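Local coordinates for putative cobalamin synthesis related protein (Corynebacterium diphtheriae, PDB 2NPN) that binds S-adenosylmethionine and is probably a methyltransferase of cobalamin biosynthesis, possibly the deacetylating precorrin-6A synthase, at residues T190-V195 / D243-R248; Q30-L35 / A104-V109. One frame throughout, in Å; residues are numbered along the deposited sequence.

Contact 1. Residues T190-V195 / D243-R248. With SAM (S-adenosylmethionine), chain C.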
# COMPACT_ATOMS: atom_id res chain seq x y z
N THR A 190 -4.09 3.28 -18.19
CA THR A 190 -5.57 3.04 -18.22
C THR A 190 -5.79 1.66 -18.87
O THR A 190 -6.46 1.50 -19.89
CB THR A 190 -6.42 4.14 -18.97
OG1 THR A 190 -6.04 4.16 -20.36
CG2 THR A 190 -6.28 5.54 -18.30
N ALA A 191 -5.24 0.63 -18.22
CA ALA A 191 -5.09 -0.67 -18.86
C ALA A 191 -6.42 -1.39 -19.12
O ALA A 191 -6.49 -2.28 -19.98
CB ALA A 191 -4.08 -1.56 -18.05
N TRP A 192 -7.49 -1.01 -18.41
CA TRP A 192 -8.82 -1.52 -18.69
C TRP A 192 -9.23 -1.31 -20.15
O TRP A 192 -10.00 -2.10 -20.70
CB TRP A 192 -9.88 -0.91 -17.77
CG TRP A 192 -10.01 0.61 -17.79
CD1 TRP A 192 -10.78 1.33 -18.64
CD2 TRP A 192 -9.39 1.54 -16.92
NE1 TRP A 192 -10.68 2.65 -18.34
CE2 TRP A 192 -9.85 2.81 -17.27
CE3 TRP A 192 -8.51 1.42 -15.85
CZ2 TRP A 192 -9.43 3.95 -16.60
CZ3 TRP A 192 -8.12 2.54 -15.18
CH2 TRP A 192 -8.57 3.80 -15.57
N GLN A 193 -8.78 -0.22 -20.74
CA GLN A 193 -9.21 0.07 -22.12
C GLN A 193 -8.68 -0.96 -23.09
O GLN A 193 -9.30 -1.23 -24.15
CB GLN A 193 -8.76 1.49 -22.48
CG GLN A 193 -9.50 2.61 -21.74
CD GLN A 193 -10.96 2.75 -22.19
OE1 GLN A 193 -11.79 1.91 -21.87
NE2 GLN A 193 -11.27 3.81 -22.97
N ASP A 194 -7.54 -1.56 -22.76
CA ASP A 194 -6.81 -2.45 -23.65
C ASP A 194 -7.31 -3.90 -23.63
O ASP A 194 -7.03 -4.65 -24.56
CB ASP A 194 -5.32 -2.42 -23.29
CG ASP A 194 -4.75 -0.98 -23.24
OD1 ASP A 194 -5.05 -0.17 -24.14
OD2 ASP A 194 -4.00 -0.68 -22.29
N VAL A 195 -8.03 -4.29 -22.58
CA VAL A 195 -8.39 -5.69 -22.41
C VAL A 195 -9.90 -5.96 -22.36
O VAL A 195 -10.32 -7.11 -22.33
CB VAL A 195 -7.76 -6.28 -21.15
CG1 VAL A 195 -6.24 -6.19 -21.26
CG2 VAL A 195 -8.23 -5.57 -19.88
N ASP A 243 -5.08 4.51 -7.90
CA ASP A 243 -6.34 3.84 -8.15
C ASP A 243 -6.18 2.32 -8.02
O ASP A 243 -5.07 1.78 -8.22
CB ASP A 243 -7.01 4.20 -9.50
CG ASP A 243 -6.16 3.79 -10.77
OD1 ASP A 243 -4.94 3.56 -10.65
OD2 ASP A 243 -6.72 3.76 -11.91
N THR A 244 -7.30 1.66 -7.76
CA THR A 244 -7.35 0.19 -7.76
C THR A 244 -8.68 -0.14 -8.42
O THR A 244 -9.67 0.60 -8.26
CB THR A 244 -7.31 -0.38 -6.30
OG1 THR A 244 -6.10 0.02 -5.62
CG2 THR A 244 -7.33 -1.93 -6.25
N TYR A 245 -8.72 -1.22 -9.19
CA TYR A 245 -9.98 -1.58 -9.84
C TYR A 245 -10.10 -3.09 -9.95
O TYR A 245 -9.11 -3.80 -9.92
CB TYR A 245 -10.16 -0.86 -11.17
CG TYR A 245 -9.04 -1.03 -12.20
CD1 TYR A 245 -9.15 -1.96 -13.23
CD2 TYR A 245 -7.93 -0.18 -12.22
CE1 TYR A 245 -8.15 -2.10 -14.22
CE2 TYR A 245 -6.96 -0.31 -13.19
CZ TYR A 245 -7.08 -1.27 -14.21
OH TYR A 245 -6.10 -1.34 -15.22
N LEU A 246 -11.34 -3.55 -10.13
CA LEU A 246 -11.65 -4.96 -10.28
C LEU A 246 -12.38 -5.10 -11.61
O LEU A 246 -13.31 -4.33 -11.86
CB LEU A 246 -12.53 -5.47 -9.13
CG LEU A 246 -12.75 -6.98 -9.09
CD1 LEU A 246 -12.99 -7.42 -7.58
CD2 LEU A 246 -13.84 -7.42 -10.01
N LEU A 247 -11.92 -5.98 -12.47
CA LEU A 247 -12.57 -6.31 -13.76
C LEU A 247 -13.16 -7.69 -13.62
O LEU A 247 -12.56 -8.61 -13.09
CB LEU A 247 -11.52 -6.34 -14.88
CG LEU A 247 -10.78 -5.03 -15.17
CD1 LEU A 247 -9.74 -5.24 -16.36
CD2 LEU A 247 -11.69 -3.93 -15.45
N ARG A 248 -14.38 -7.81 -14.10
CA ARG A 248 -15.11 -9.07 -14.05
C ARG A 248 -15.84 -9.26 -15.36
O ARG A 248 -16.55 -8.36 -15.81
CB ARG A 248 -16.08 -9.10 -12.88
CG ARG A 248 -16.78 -10.41 -12.66
CD ARG A 248 -17.50 -10.48 -11.32
NE ARG A 248 -16.54 -10.51 -10.20
CZ ARG A 248 -16.77 -10.14 -8.93
NH1 ARG A 248 -17.99 -9.73 -8.53
NH2 ARG A 248 -15.80 -10.19 -8.05
N SAM C . 0.53 -2.43 0.66
CA SAM C . -0.53 -1.67 -0.05
C SAM C . -1.91 -2.25 0.20
O SAM C . -2.91 -1.70 -0.32
OXT SAM C . -2.02 -3.23 0.96
CB SAM C . -0.23 -1.60 -1.56
CG SAM C . 1.01 -0.78 -1.92
SD SAM C . 1.34 -0.57 -3.70
CE SAM C . 2.92 0.31 -3.51
C5' SAM C . 0.42 0.90 -4.27
C4' SAM C . -0.86 0.58 -5.05
O4' SAM C . -1.88 0.26 -4.15
C3' SAM C . -1.43 1.73 -5.88
O3' SAM C . -0.81 1.86 -7.13
C2' SAM C . -2.90 1.39 -5.99
O2' SAM C . -3.07 0.33 -6.91
C1' SAM C . -3.10 0.86 -4.58
N9 SAM C . -3.54 1.90 -3.63
C8 SAM C . -2.91 2.21 -2.44
N7 SAM C . -3.60 3.14 -1.77
C5 SAM C . -4.72 3.40 -2.51
C6 SAM C . -5.82 4.22 -2.29
N6 SAM C . -5.94 4.99 -1.17
N1 SAM C . -6.83 4.26 -3.24
C2 SAM C . -6.76 3.44 -4.35
N3 SAM C . -5.68 2.63 -4.57
C4 SAM C . -4.68 2.58 -3.66
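A191 opens the contact by setting its CB against the phenol oxygen of Y245, 3.5 Å from OH, and so leans a short helical turn on strand 243-249, the middle strand of the mixed C-terminal sheet of this tetrapyrrole methylase. That phenol OH is hydrogen-bonded to D187, whose carboxylate also receives the backbone N-H of A191, so one acid ties the tyrosine to the start of the turn.

W192 supplies the largest share of the buried surface, and its edge-to-face pairing with Y245 joins this turn to the sheet. The rim of its six-membered ring, at CE3, comes down over one face of Y245, with CE3 3.5 Å from CZ of the tyrosine. The planes stand at 88° and the centroids lie 5.0 Å apart. With CG lodged between the backbone N and the carbonyl carbon in both residues (chi1 58° in W192, 55° in Y245), the indole edge meets the phenol face. Further along the same indole rim, CZ3 approaches D243 OD2, which forms a salt bridge with K231 and accepts a hydrogen bond from W204 NE1, while the indole N-H goes to the carbonyl of G224.

V195 ends the turn by laying CG2 on L247 CD1, the two side chains crossing at about a right angle.

The strand also meets the cofactor. The backbone carbonyl O of D243 accepts a 2.8 Å hydrogen bond from the ribose hydroxyl O2' of S-adenosylmethionine. From the face of the strand turned away from W192, T244 OG1 donates one of equal length to N3 of the adenine.

Contact 2. Residues Q30-L35 / A104-V109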
# COMPACT_ATOMS: atom_id res chain seq x y z
N GLN A 30 9.33 2.51 20.72
CA GLN A 30 10.18 3.59 21.19
C GLN A 30 10.72 4.47 20.04
O GLN A 30 11.30 5.55 20.29
CB GLN A 30 11.32 3.01 21.98
CG GLN A 30 10.92 2.66 23.39
CD GLN A 30 11.43 1.29 23.81
OE1 GLN A 30 11.70 0.43 22.96
NE2 GLN A 30 11.52 1.07 25.11
N ALA A 31 10.59 3.98 18.81
CA ALA A 31 10.91 4.71 17.60
C ALA A 31 10.03 4.25 16.47
O ALA A 31 9.66 3.10 16.45
CB ALA A 31 12.37 4.52 17.20
N ILE A 32 9.75 5.16 15.55
CA ILE A 32 8.91 4.91 14.39
C ILE A 32 9.63 5.33 13.11
O ILE A 32 10.16 6.43 13.02
CB ILE A 32 7.55 5.62 14.48
CG1 ILE A 32 6.76 5.11 15.69
CG2 ILE A 32 6.72 5.33 13.21
CD1 ILE A 32 5.44 5.85 15.93
N VAL A 33 9.63 4.43 12.13
CA VAL A 33 10.31 4.66 10.83
C VAL A 33 9.28 4.45 9.72
O VAL A 33 8.39 3.60 9.79
CB VAL A 33 11.50 3.68 10.61
CG1 VAL A 33 12.19 3.92 9.22
CG2 VAL A 33 12.54 3.77 11.76
N ALA A 34 9.45 5.20 8.63
CA ALA A 34 8.66 4.95 7.45
C ALA A 34 9.55 5.10 6.23
O ALA A 34 10.27 6.10 6.11
CB ALA A 34 7.52 5.91 7.38
N LEU A 35 9.54 4.11 5.34
CA LEU A 35 10.33 4.17 4.11
C LEU A 35 9.41 4.71 3.03
O LEU A 35 8.36 4.12 2.76
CB LEU A 35 10.87 2.78 3.76
CG LEU A 35 11.70 2.11 4.88
CD1 LEU A 35 12.07 0.65 4.53
CD2 LEU A 35 12.96 2.92 5.22
N ALA A 104 11.91 -1.59 21.09
CA ALA A 104 11.05 -1.87 19.95
C ALA A 104 11.01 -0.68 19.01
O ALA A 104 10.91 0.47 19.45
CB ALA A 104 9.67 -2.20 20.40
N VAL A 105 11.10 -0.97 17.72
CA VAL A 105 10.90 0.02 16.65
C VAL A 105 9.74 -0.44 15.78
O VAL A 105 9.57 -1.65 15.58
CB VAL A 105 12.18 0.24 15.81
CG1 VAL A 105 12.69 -1.01 15.24
CG2 VAL A 105 12.01 1.30 14.70
N ALA A 106 8.94 0.51 15.31
CA ALA A 106 7.85 0.22 14.38
C ALA A 106 8.16 0.85 13.02
O ALA A 106 8.45 2.06 12.95
CB ALA A 106 6.51 0.81 14.92
N PHE A 107 8.03 0.06 11.94
CA PHE A 107 8.02 0.57 10.58
C PHE A 107 6.57 0.66 10.11
O PHE A 107 5.83 -0.33 10.25
CB PHE A 107 8.77 -0.34 9.62
CG PHE A 107 10.27 -0.26 9.68
CD1 PHE A 107 10.98 0.36 8.66
CD2 PHE A 107 10.95 -0.81 10.73
CE1 PHE A 107 12.35 0.42 8.66
CE2 PHE A 107 12.35 -0.77 10.77
CZ PHE A 107 13.06 -0.14 9.71
N LEU A 108 6.17 1.79 9.55
CA LEU A 108 4.80 1.98 9.09
C LEU A 108 4.72 1.66 7.62
O LEU A 108 5.56 2.14 6.81
CB LEU A 108 4.34 3.41 9.36
CG LEU A 108 4.53 3.89 10.79
CD1 LEU A 108 3.99 5.32 10.89
CD2 LEU A 108 3.90 2.93 11.76
N VAL A 109 3.69 0.91 7.22
CA VAL A 109 3.51 0.51 5.82
C VAL A 109 2.05 0.76 5.47
O VAL A 109 1.14 0.29 6.17
CB VAL A 109 3.84 -0.99 5.60
CG1 VAL A 109 3.61 -1.35 4.14
CG2 VAL A 109 5.31 -1.25 6.02
O HOH W 1 8.14 1.53 6.05
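Residues 31-35 and 104-109 run side by side as parallel strands, the axes of these short segments approaching to 4.6 Å and inclined by 30°, with I32 in register with A106 and V33 with F107. A106 N donates to A31 O, V33 N to A106 O (2.8 Å) and L108 N to V33 O, the ladder stepping from one strand to the other as parallel pairing requires. CA-H groups of V105, I32 and F107 add contacts to the same carbonyl oxygens. Before the ladder begins, Q30 binds A104 twice: its backbone N reaches A104 O, and its side chain, bent at chi2 (135°), turns OE1 back to receive A104 N at 2.8 Å, nearly along the C=O axis. After the bond from L108 N to V33 O, a water links the strands, accepting from L35 N and donating to L108 O.

This pairing belongs to the N-terminal parallel sheet of the methylase, where strand 31-35 lies between 61-64 and 104-109, and strand 3-9 flanks 104-109 on its far edge. Each sheet face has its own helical cover. On the face of I32 and L108, CG2 of the isoleucine presses against CG of the leucine at 3.6 Å, under V52 of helix 42-55. V33 and F107 run alongside each other from the opposite face: V33 CB sits over the phenyl ring in a CH-pi contact, 4.0 Å from the centroid and offset toward the rim. With CG1 anti to the backbone N (chi1 179°), that methyl meets the ring at CE1, 3.5 Å away, and leaves CG2 to touch V105 CG2. Helix 119-130 covers this face, I123 against F107 and I122 against L35, whose CD1 approaches F107 CE1 at 4.1 Å.

In the fold
The two contacts sit in different sheets, one on each side of the bound S-adenosylmethionine. Contact 2 joins neighbouring strands of the N-terminal parallel sheet, whereas contact 1 packs a helical turn against the middle strand of the C-terminal mixed sheet. They lie on opposite sides of the chain's centre, their own centres 34 Å apart and their nearest atoms about 14 Å apart, so they do not touch. The cofactor is hydrogen-bonded directly in contact 1, through D243 and T244. In contact 2, the side chain of L35 is about 11 Å from the bound S-adenosylmethionine. Strand 104-109, however, leads straight into W110 and D112, whose backbone atoms hydrogen-bond to the cofactor.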